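Long-range contacts in receptor-like protein kinase ANXUR1 (PDB 6FIG), which probably acts as a cell-surface receptor in plant reproduction, pairing a malectin-like ectodomain with a protein kinase expected to phosphorylate serine and threonine residues: residues E98-T103 with V135-F140; L227-N232 with C287-S292; S266-M271 with L347-S352. All blocks are in the same frame, centred on the assembly; numbering follows the deposited sequence.

Read from the N terminus, the three contacts show how a chain built mainly of strands is closed by both short and long loops. Contact 1 closes first, pairing the end of strand 95-99 with strand 135-142 around a loop that holds strand 102-108, helix 110-117 and strand 122-128. It is complete before contact 2 opens at residue 227, and lies on the opposite side of the chain's centre from both later contacts. Contacts 2 and 3 cross: 266-271 falls between the two halves of contact 2, and 347-352 follows both. Contact 2 joins the end of strand 225-228 to the loop after strand 278-287, whereas contact 3 pairs strands 268-273 and 344-351.

Contact 1: E98-T103 with V135-F140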
loop_
_atom_site.group_PDB
_atom_site.type_symbol
_atom_site.label_atom_id
_atom_site.label_comp_id
_atom_site.label_asym_id
_atom_site.label_seq_id
_atom_site.Cartn_x
_atom_site.Cartn_y
_atom_site.Cartn_z
ATOM N N GLU A 98 3.636 26.085 -7.627
ATOM C CA GLU A 98 4.008 26.311 -6.252
ATOM C C GLU A 98 3.261 25.335 -5.364
ATOM O O GLU A 98 2.085 25.007 -5.631
ATOM C CB GLU A 98 3.663 27.733 -5.842
ATOM C CG GLU A 98 4.482 28.806 -6.533
ATOM C CD GLU A 98 3.814 30.167 -6.443
ATOM O OE1 GLU A 98 2.828 30.423 -7.181
ATOM O OE2 GLU A 98 4.257 30.983 -5.617
ATOM N N ALA A 99 3.915 24.877 -4.303
ATOM C CA ALA A 99 3.276 24.017 -3.301
ATOM C C ALA A 99 3.467 24.712 -1.976
ATOM O O ALA A 99 4.588 24.794 -1.440
ATOM C CB ALA A 99 3.879 22.620 -3.280
ATOM N N ASN A 100 2.363 25.222 -1.454
ATOM C CA ASN A 100 2.370 26.185 -0.389
ATOM C C ASN A 100 3.347 27.326 -0.736
ATOM O O ASN A 100 3.180 27.964 -1.786
ATOM C CB ASN A 100 2.534 25.488 0.964
ATOM C CG ASN A 100 1.290 24.667 1.348
ATOM O OD1 ASN A 100 0.286 24.679 0.636
ATOM N ND2 ASN A 100 1.346 23.971 2.493
ATOM N N ASP A 101 4.362 27.551 0.079
ATOM C CA ASP A 101 5.298 28.643 -0.156
ATOM C C ASP A 101 6.567 28.204 -0.943
ATOM O O ASP A 101 7.511 28.980 -1.020
ATOM C CB ASP A 101 5.680 29.312 1.182
ATOM C CG ASP A 101 6.431 28.387 2.150
ATOM O OD1 ASP A 101 6.947 28.923 3.169
ATOM O OD2 ASP A 101 6.528 27.149 1.946
ATOM N N VAL A 102 6.569 27.002 -1.532
ATOM C CA VAL A 102 7.758 26.461 -2.229
ATOM C C VAL A 102 7.509 26.547 -3.743
ATOM O O VAL A 102 6.524 25.988 -4.235
ATOM C CB VAL A 102 8.046 24.985 -1.817
ATOM C CG1 VAL A 102 9.334 24.483 -2.458
ATOM C CG2 VAL A 102 8.159 24.845 -0.292
ATOM N N THR A 103 8.379 27.227 -4.473
ATOM C CA THR A 103 8.309 27.233 -5.928
ATOM C C THR A 103 9.002 25.999 -6.475
ATOM O O THR A 103 10.202 25.784 -6.222
ATOM C CB THR A 103 8.930 28.493 -6.547
ATOM O OG1 THR A 103 8.205 29.658 -6.109
ATOM C CG2 THR A 103 8.876 28.425 -8.074
ATOM N N VAL A 135 -3.552 21.609 4.884
ATOM C CA VAL A 135 -3.864 21.626 3.461
ATOM C C VAL A 135 -2.597 21.904 2.657
ATOM O O VAL A 135 -1.828 22.794 3.002
ATOM C CB VAL A 135 -4.941 22.688 3.151
ATOM C CG1 VAL A 135 -5.129 22.876 1.659
ATOM C CG2 VAL A 135 -6.266 22.292 3.794
ATOM N N LEU A 136 -2.385 21.123 1.598
ATOM C CA LEU A 136 -1.346 21.391 0.621
ATOM C C LEU A 136 -2.020 22.116 -0.538
ATOM O O LEU A 136 -2.852 21.532 -1.234
ATOM C CB LEU A 136 -0.696 20.090 0.140
ATOM C CG LEU A 136 0.412 20.246 -0.908
ATOM C CD1 LEU A 136 1.581 21.050 -0.344
ATOM C CD2 LEU A 136 0.904 18.886 -1.384
ATOM N N SER A 137 -1.651 23.372 -0.737
ATOM C CA SER A 137 -2.120 24.170 -1.856
ATOM C C SER A 137 -1.166 24.123 -3.035
ATOM O O SER A 137 -0.024 24.563 -2.908
ATOM C CB SER A 137 -2.298 25.601 -1.404
ATOM O OG SER A 137 -3.312 25.652 -0.412
ATOM N N ILE A 138 -1.621 23.574 -4.164
ATOM C CA ILE A 138 -0.772 23.419 -5.341
ATOM C C ILE A 138 -1.318 24.370 -6.388
ATOM O O ILE A 138 -2.439 24.175 -6.885
ATOM C CB ILE A 138 -0.778 21.993 -5.912
ATOM C CG1 ILE A 138 -0.378 20.987 -4.842
ATOM C CG2 ILE A 138 0.159 21.921 -7.113
ATOM C CD1 ILE A 138 -0.615 19.559 -5.268
ATOM N N LYS A 139 -0.543 25.409 -6.688
ATOM C CA LYS A 139 -0.991 26.512 -7.543
ATOM C C LYS A 139 -0.288 26.463 -8.877
ATOM O O LYS A 139 0.959 26.458 -8.922
ATOM C CB LYS A 139 -0.726 27.862 -6.894
ATOM C CG LYS A 139 -1.200 29.031 -7.746
ATOM C CD LYS A 139 -1.096 30.352 -7.019
ATOM C CE LYS A 139 -2.065 31.324 -7.652
ATOM N NZ LYS A 139 -1.890 32.738 -7.241
ATOM N N PHE A 140 -1.077 26.438 -9.954
ATOM C CA PHE A 140 -0.606 26.498 -11.324
ATOM C C PHE A 140 -0.834 27.893 -11.877
ATOM O O PHE A 140 -1.963 28.357 -11.906
ATOM C CB PHE A 140 -1.341 25.467 -12.200
ATOM C CG PHE A 140 -0.949 24.048 -11.915
ATOM C CD1 PHE A 140 -1.462 23.373 -10.814
ATOM C CD2 PHE A 140 -0.021 23.375 -12.731
ATOM C CE1 PHE A 140 -1.097 22.058 -10.540
ATOM C CE2 PHE A 140 0.344 22.066 -12.465
ATOM C CZ PHE A 140 -0.173 21.401 -11.356
HETATM O O HOH W 1 2.010 29.111 -9.346
HETATM O O HOH W 2 -2.283 25.508 2.237
HETATM O O HOH W 3 0.805 27.381 -3.527
#
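Glu-98 and Lys-139 form an antiparallel hydrogen-bonded pair: Glu-98 N-H donates to Lys-139 O at 3.0 Å and Lys-139 N-H donates back to Glu-98 O. Next along the ladder comes the non-hydrogen-bonded pair Ala-99 and Ile-138; beyond it the chain of 98-103 turns away, and a side chain takes over the pattern. Asn-100 N still reaches Ser-137 O at 2.9 Å, but the return bond runs from Ser-137 N to Asn-100 OD1, at 2.7 Å and a nearly straight 164°, the donor tilted 22° from the amide plane. With CG beside its own backbone N (chi1 -69°), Asn-100 lays its amide along strand 135-140, and ND2 adds a weak bond to Val-135 O.

The tight part is the face bearing Ala-99, Leu-136 and Ile-138. Here the methyl CB of Ala-99 rests on Leu-136 CD1 at 4.0 Å, while Leu-136 and Ile-138 pack on Val-158 and Ile-156 of strand 151-161. The other face is looser and wetter. Glu-98 and Lys-139 run side by side as extended chains, yet Glu-98 OE1 and Lys-139 NZ stay 5.3 Å apart and make no salt bridge; instead a water lies between Glu-98 OE1 and Lys-139 O. A second water donates to both Asn-100 OD1 and Val-135 O, and Ser-137 OG also bonds to it.

The turn that ends the pairing is type II' from Ala-99 to Val-102, with Asn-100 at its second position. The whole is a beta-hairpin, 95-99 with 102-108, whose first strand adds to 135-142 in a five-stranded antiparallel sheet, in keeping with the beta-sandwich of malectin-like domains.

Contact 2: L227-N232 with C287-S292; sequences LQASNN and CEFQLS
Phe-289 sets one ring face against Ala-229, with its outer rim reaching Leu-227. Its CB begins 4.0 Å from the methyl CB of Ala-229. The first torsion (chi1 56°) places CG between the backbone N and the carbonyl carbon, which brings the ring face against that methyl. CG then meets Ala-229 CB at 3.7 Å, a CH-pi contact 24° off the ring normal. Farther out, CD2 touches Ala-229 CA at 3.6 Å, and CE2 lies 3.5 Å from both Gln-228 C and Ala-229 N, the latter above the ring near its rim. At the far end CZ reaches CB and O of Leu-227, each at 3.7 Å.

Next to the ring, the chain of Gln-290 crosses Leu-227 at about a right angle, its OE1 within 3.3 Å of the methyl CD1.

The contact joins the end of strand 225-228 to the loop after 278-287, close to a bound calcium ion whose site includes Thr-252 and Asn-365; Cys-287 O bonds to Asn-365 ND2.

No direct hydrogen bond joins the segments. One water links Gln-228 O to Gln-290 NE2 and another Ser-230 N to Phe-289 O, which implies a seam held by apolar contact at the ring and by solvent bridges at its polar margin.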
loop_
_atom_site.group_PDB
_atom_site.type_symbol
_atom_site.label_atom_id
_atom_site.label_comp_id
_atom_site.label_asym_id
_atom_site.label_seq_id
_atom_site.Cartn_x
_atom_site.Cartn_y
_atom_site.Cartn_z
ATOM N N LEU A 227 27.339 -7.239 -10.325
ATOM C CA LEU A 227 27.316 -8.329 -9.375
ATOM C C LEU A 227 25.894 -8.536 -8.882
ATOM O O LEU A 227 25.125 -7.577 -8.750
ATOM C CB LEU A 227 28.197 -7.997 -8.161
ATOM C CG LEU A 227 29.651 -7.577 -8.420
ATOM C CD1 LEU A 227 30.268 -7.007 -7.149
ATOM C CD2 LEU A 227 30.458 -8.743 -8.954
ATOM N N GLN A 228 25.556 -9.783 -8.575
ATOM C CA GLN A 228 24.274 -10.103 -7.973
ATOM C C GLN A 228 24.471 -11.048 -6.802
ATOM O O GLN A 228 25.278 -12.004 -6.877
ATOM C CB GLN A 228 23.365 -10.743 -9.006
ATOM C CG GLN A 228 21.919 -10.817 -8.563
ATOM C CD GLN A 228 21.006 -11.115 -9.726
ATOM O OE1 GLN A 228 21.230 -12.072 -10.470
ATOM N NE2 GLN A 228 19.983 -10.291 -9.900
ATOM N N ALA A 229 23.733 -10.802 -5.727
ATOM C CA ALA A 229 23.807 -11.637 -4.543
ATOM C C ALA A 229 23.247 -13.002 -4.884
ATOM O O ALA A 229 22.450 -13.138 -5.810
ATOM C CB ALA A 229 23.039 -11.036 -3.394
ATOM N N SER A 230 23.684 -13.996 -4.124
ATOM C CA SER A 230 23.270 -15.372 -4.347
ATOM C C SER A 230 21.774 -15.502 -4.107
ATOM O O SER A 230 21.149 -14.647 -3.465
ATOM C CB SER A 230 24.032 -16.322 -3.421
ATOM O OG SER A 230 23.700 -16.045 -2.069
ATOM N N ASN A 231 21.211 -16.577 -4.638
ATOM C CA ASN A 231 19.814 -16.922 -4.388
ATOM C C ASN A 231 19.597 -17.053 -2.879
ATOM O O ASN A 231 20.427 -17.639 -2.181
ATOM C CB ASN A 231 19.455 -18.254 -5.077
ATOM C CG ASN A 231 19.496 -18.164 -6.596
ATOM O OD1 ASN A 231 19.404 -17.078 -7.170
ATOM N ND2 ASN A 231 19.634 -19.315 -7.256
ATOM N N ASN A 232 18.507 -16.472 -2.388
ATOM C CA ASN A 232 18.153 -16.501 -0.961
ATOM C C ASN A 232 19.127 -15.748 -0.041
ATOM O O ASN A 232 19.106 -15.962 1.169
ATOM C CB ASN A 232 17.959 -17.942 -0.447
ATOM C CG ASN A 232 16.974 -18.742 -1.283
ATOM O OD1 ASN A 232 15.948 -18.221 -1.732
ATOM N ND2 ASN A 232 17.274 -20.021 -1.479
ATOM N N CYS A 287 25.948 -2.316 0.125
ATOM C CA CYS A 287 25.728 -3.539 0.866
ATOM C C CYS A 287 26.726 -4.537 0.297
ATOM O O CYS A 287 26.732 -4.791 -0.912
ATOM C CB CYS A 287 24.301 -4.067 0.718
ATOM S SG CYS A 287 23.970 -5.592 1.643
ATOM N N GLU A 288 27.567 -5.065 1.164
ATOM C CA GLU A 288 28.568 -6.033 0.746
ATOM C C GLU A 288 27.940 -7.409 0.784
ATOM O O GLU A 288 27.581 -7.886 1.851
ATOM C CB GLU A 288 29.794 -6.002 1.664
ATOM C CG GLU A 288 30.900 -7.011 1.297
ATOM C CD GLU A 288 31.382 -6.802 -0.106
ATOM O OE1 GLU A 288 31.974 -5.736 -0.356
ATOM O OE2 GLU A 288 31.150 -7.682 -0.968
ATOM N N PHE A 289 27.797 -8.045 -0.372
ATOM C CA PHE A 289 27.211 -9.388 -0.429
ATOM C C PHE A 289 28.151 -10.480 -0.949
ATOM O O PHE A 289 27.745 -11.635 -1.074
ATOM C CB PHE A 289 25.869 -9.385 -1.182
ATOM C CG PHE A 289 25.934 -8.829 -2.574
ATOM C CD1 PHE A 289 25.353 -7.596 -2.871
ATOM C CD2 PHE A 289 26.542 -9.547 -3.608
ATOM C CE1 PHE A 289 25.399 -7.077 -4.151
ATOM C CE2 PHE A 289 26.599 -9.025 -4.888
ATOM C CZ PHE A 289 26.014 -7.794 -5.165
ATOM N N GLN A 290 29.412 -10.139 -1.200
ATOM C CA GLN A 290 30.410 -11.149 -1.606
ATOM C C GLN A 290 31.484 -11.375 -0.562
ATOM O O GLN A 290 31.768 -12.514 -0.186
ATOM C CB GLN A 290 31.030 -10.743 -2.925
ATOM C CG GLN A 290 30.015 -10.753 -4.050
ATOM C CD GLN A 290 30.663 -10.672 -5.407
ATOM O OE1 GLN A 290 31.450 -9.760 -5.677
ATOM N NE2 GLN A 290 30.318 -11.611 -6.282
ATOM N N LEU A 291 32.100 -10.294 -0.131
ATOM C CA LEU A 291 33.194 -10.312 0.831
ATOM C C LEU A 291 32.660 -10.347 2.239
ATOM O O LEU A 291 31.454 -10.202 2.460
ATOM C CB LEU A 291 34.088 -9.087 0.623
ATOM C CG LEU A 291 34.654 -8.967 -0.793
ATOM C CD1 LEU A 291 35.267 -7.593 -1.012
ATOM C CD2 LEU A 291 35.665 -10.081 -1.029
ATOM N N SER A 292 33.545 -10.571 3.201
ATOM C CA SER A 292 33.105 -10.759 4.587
ATOM C C SER A 292 33.877 -10.030 5.663
ATOM O O SER A 292 33.440 -10.037 6.813
ATOM C CB SER A 292 33.063 -12.250 4.923
ATOM O OG SER A 292 34.351 -12.791 4.870
HETATM O O HOH W 4 27.413 -12.629 -5.436
HETATM O O HOH W 5 26.021 -13.364 -2.310
#

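Contact 3: S266-M271 with L347-S352; sequences SNLTWM and LQMTPS. With NAG (2-acetamido-2-deoxy-beta-D-glucopyranose), chain D.
Trp-270 and Leu-347 project side by side from a hydrogen-bonded pair of antiparallel strands, and the leucine methyl CD2 nestles at the six-membered end of the indole, 3.8 Å from CE3. Leu-347 O meets the same ring in its plane at the edge. Met-349 fills the next hollow: its CG rests between Trp-270 CZ3 and Leu-268 CB, both at 4.1 Å, and SD lies 5.4 Å from the centroid of the six-membered ring, an edge-on Met-aromatic contact. At its far edge the indole is held by NE1, bonded to Asp-214.

On the opposite face the bumps are polar. Gln-348 runs beside Thr-269, its CG 3.4 Å from OG1, and its NE2 gives that hydroxyl a weak hydrogen bond. Its OE1 comes within 2.6 Å of O6 of the N-acetylglucosamine joined covalently to Asn-267 ND2, in the sequon Asn-267, Leu-268, Thr-269; the sugar is also bonded to Asn-305. Thr-350 CB fits against Asn-267 OD1 at 3.2 Å. The threonine hydroxyl, swung opposite the backbone N (chi1 -170°), donates from 38° above the carbonyl plane to Ser-266 O, an oxygen that Gln-256 NE2 also meets.

Strand 344-351 is flanked by 268-273 and by 299-303, whose Tyr-302 and Asn-300 make backbone hydrogen bonds with Gln-348 and Thr-350. Leu-364 of strand 363-372 packs on the apolar face, Tyr-217 and Phe-219 make backbone bonds to the other side of 268-273, and Ser-266 OG bonds to Ile-262 in helix 260-264.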
loop_
_atom_site.group_PDB
_atom_site.type_symbol
_atom_site.label_atom_id
_atom_site.label_comp_id
_atom_site.label_asym_id
_atom_site.label_seq_id
_atom_site.Cartn_x
_atom_site.Cartn_y
_atom_site.Cartn_z
ATOM N N SER A 266 42.041 3.208 -13.306
ATOM C CA SER A 266 40.802 3.817 -13.791
ATOM C C SER A 266 39.819 4.154 -12.684
ATOM O O SER A 266 39.888 3.624 -11.573
ATOM C CB SER A 266 40.139 2.886 -14.809
ATOM O OG SER A 266 39.907 1.607 -14.245
ATOM N N ASN A 267 38.892 5.055 -13.017
ATOM C CA ASN A 267 37.755 5.368 -12.176
ATOM C C ASN A 267 36.517 4.775 -12.833
ATOM O O ASN A 267 36.377 4.791 -14.069
ATOM C CB ASN A 267 37.544 6.879 -12.098
ATOM C CG ASN A 267 38.355 7.565 -11.013
ATOM O OD1 ASN A 267 38.216 7.276 -9.807
ATOM N ND2 ASN A 267 39.174 8.522 -11.436
ATOM N N LEU A 268 35.620 4.266 -12.012
ATOM C CA LEU A 268 34.238 4.051 -12.422
ATOM C C LEU A 268 33.577 5.423 -12.275
ATOM O O LEU A 268 33.666 6.037 -11.217
ATOM C CB LEU A 268 33.620 3.007 -11.528
ATOM C CG LEU A 268 32.336 2.278 -11.856
ATOM C CD1 LEU A 268 32.379 1.666 -13.242
ATOM C CD2 LEU A 268 32.147 1.198 -10.791
ATOM N N THR A 269 32.970 5.920 -13.353
ATOM C CA THR A 269 32.515 7.307 -13.410
ATOM C C THR A 269 31.067 7.399 -13.889
ATOM O O THR A 269 30.740 6.882 -14.957
ATOM C CB THR A 269 33.402 8.117 -14.365
ATOM O OG1 THR A 269 34.768 8.071 -13.916
ATOM C CG2 THR A 269 32.957 9.595 -14.465
ATOM N N TRP A 270 30.243 8.064 -13.087
ATOM C CA TRP A 270 28.860 8.416 -13.464
ATOM C C TRP A 270 28.781 9.928 -13.660
ATOM O O TRP A 270 29.435 10.684 -12.941
ATOM C CB TRP A 270 27.868 8.016 -12.381
ATOM C CG TRP A 270 27.712 6.557 -12.079
ATOM C CD1 TRP A 270 26.747 5.719 -12.559
ATOM C CD2 TRP A 270 28.536 5.758 -11.208
ATOM N NE1 TRP A 270 26.906 4.451 -12.033
ATOM C CE2 TRP A 270 27.995 4.448 -11.203
ATOM C CE3 TRP A 270 29.669 6.023 -10.428
ATOM C CZ2 TRP A 270 28.537 3.420 -10.449
ATOM C CZ3 TRP A 270 30.193 5.005 -9.669
ATOM C CH2 TRP A 270 29.639 3.714 -9.692
ATOM N N MET A 271 27.979 10.372 -14.623
ATOM C CA MET A 271 27.769 11.800 -14.847
ATOM C C MET A 271 26.278 12.102 -14.995
ATOM O O MET A 271 25.553 11.354 -15.647
ATOM C CB MET A 271 28.516 12.269 -16.088
ATOM C CG MET A 271 28.636 13.789 -16.198
ATOM S SD MET A 271 29.597 14.359 -17.622
ATOM C CE MET A 271 31.038 13.299 -17.480
ATOM N N LEU A 347 30.350 11.426 -10.329
ATOM C CA LEU A 347 30.668 10.581 -9.180
ATOM C C LEU A 347 31.728 9.611 -9.667
ATOM O O LEU A 347 31.539 9.004 -10.720
ATOM C CB LEU A 347 29.442 9.836 -8.710
ATOM C CG LEU A 347 29.672 8.789 -7.632
ATOM C CD1 LEU A 347 30.138 9.421 -6.339
ATOM C CD2 LEU A 347 28.401 7.996 -7.395
ATOM N N GLN A 348 32.843 9.488 -8.940
ATOM C CA GLN A 348 33.928 8.591 -9.385
ATOM C C GLN A 348 34.398 7.744 -8.238
ATOM O O GLN A 348 34.430 8.213 -7.119
ATOM C CB GLN A 348 35.096 9.378 -9.943
ATOM C CG GLN A 348 34.739 10.157 -11.191
ATOM C CD GLN A 348 35.866 11.022 -11.646
ATOM O OE1 GLN A 348 36.242 11.977 -10.957
ATOM N NE2 GLN A 348 36.455 10.683 -12.795
ATOM N N MET A 349 34.711 6.484 -8.518
ATOM C CA MET A 349 35.371 5.643 -7.525
ATOM C C MET A 349 36.493 4.815 -8.136
ATOM O O MET A 349 36.462 4.457 -9.308
ATOM C CB MET A 349 34.382 4.785 -6.726
ATOM C CG MET A 349 33.443 3.905 -7.508
ATOM S SD MET A 349 32.271 3.072 -6.395
ATOM C CE MET A 349 31.482 4.386 -5.548
ATOM N N THR A 350 37.490 4.527 -7.299
ATOM C CA THR A 350 38.699 3.828 -7.729
ATOM C C THR A 350 39.259 3.180 -6.469
ATOM O O THR A 350 38.984 3.657 -5.373
ATOM C CB THR A 350 39.707 4.805 -8.395
ATOM O OG1 THR A 350 40.796 4.094 -9.018
ATOM C CG2 THR A 350 40.285 5.798 -7.389
ATOM N N PRO A 351 40.068 2.117 -6.609
ATOM C CA PRO A 351 40.543 1.492 -5.372
ATOM C C PRO A 351 41.518 2.383 -4.608
ATOM O O PRO A 351 42.253 3.168 -5.206
ATOM C CB PRO A 351 41.296 0.238 -5.872
ATOM C CG PRO A 351 40.820 0.043 -7.270
ATOM C CD PRO A 351 40.589 1.410 -7.790
ATOM N N SER A 352 41.519 2.215 -3.288
ATOM C CA SER A 352 42.514 2.848 -2.438
ATOM C C SER A 352 43.652 1.855 -2.240
ATOM O O SER A 352 43.435 0.639 -2.152
ATOM C CB SER A 352 41.909 3.206 -1.082
ATOM O OG SER A 352 42.902 3.692 -0.184
HETATM C C1 NAG D . 39.962 9.342 -10.558
HETATM C C2 NAG D . 41.404 9.499 -10.995
HETATM C C3 NAG D . 42.099 10.610 -10.216
HETATM C C4 NAG D . 41.258 11.874 -10.150
HETATM C C5 NAG D . 39.875 11.531 -9.615
HETATM C C6 NAG D . 38.934 12.714 -9.412
HETATM C C7 NAG D . 42.449 7.388 -11.716
HETATM C C8 NAG D . 43.071 6.105 -11.227
HETATM N N2 NAG D . 42.039 8.209 -10.746
HETATM O O3 NAG D . 43.345 10.903 -10.846
HETATM O O4 NAG D . 41.869 12.804 -9.250
HETATM O O5 NAG D . 39.312 10.615 -10.545
HETATM O O6 NAG D . 38.525 13.266 -10.667
HETATM O O7 NAG D . 42.340 7.644 -12.912
#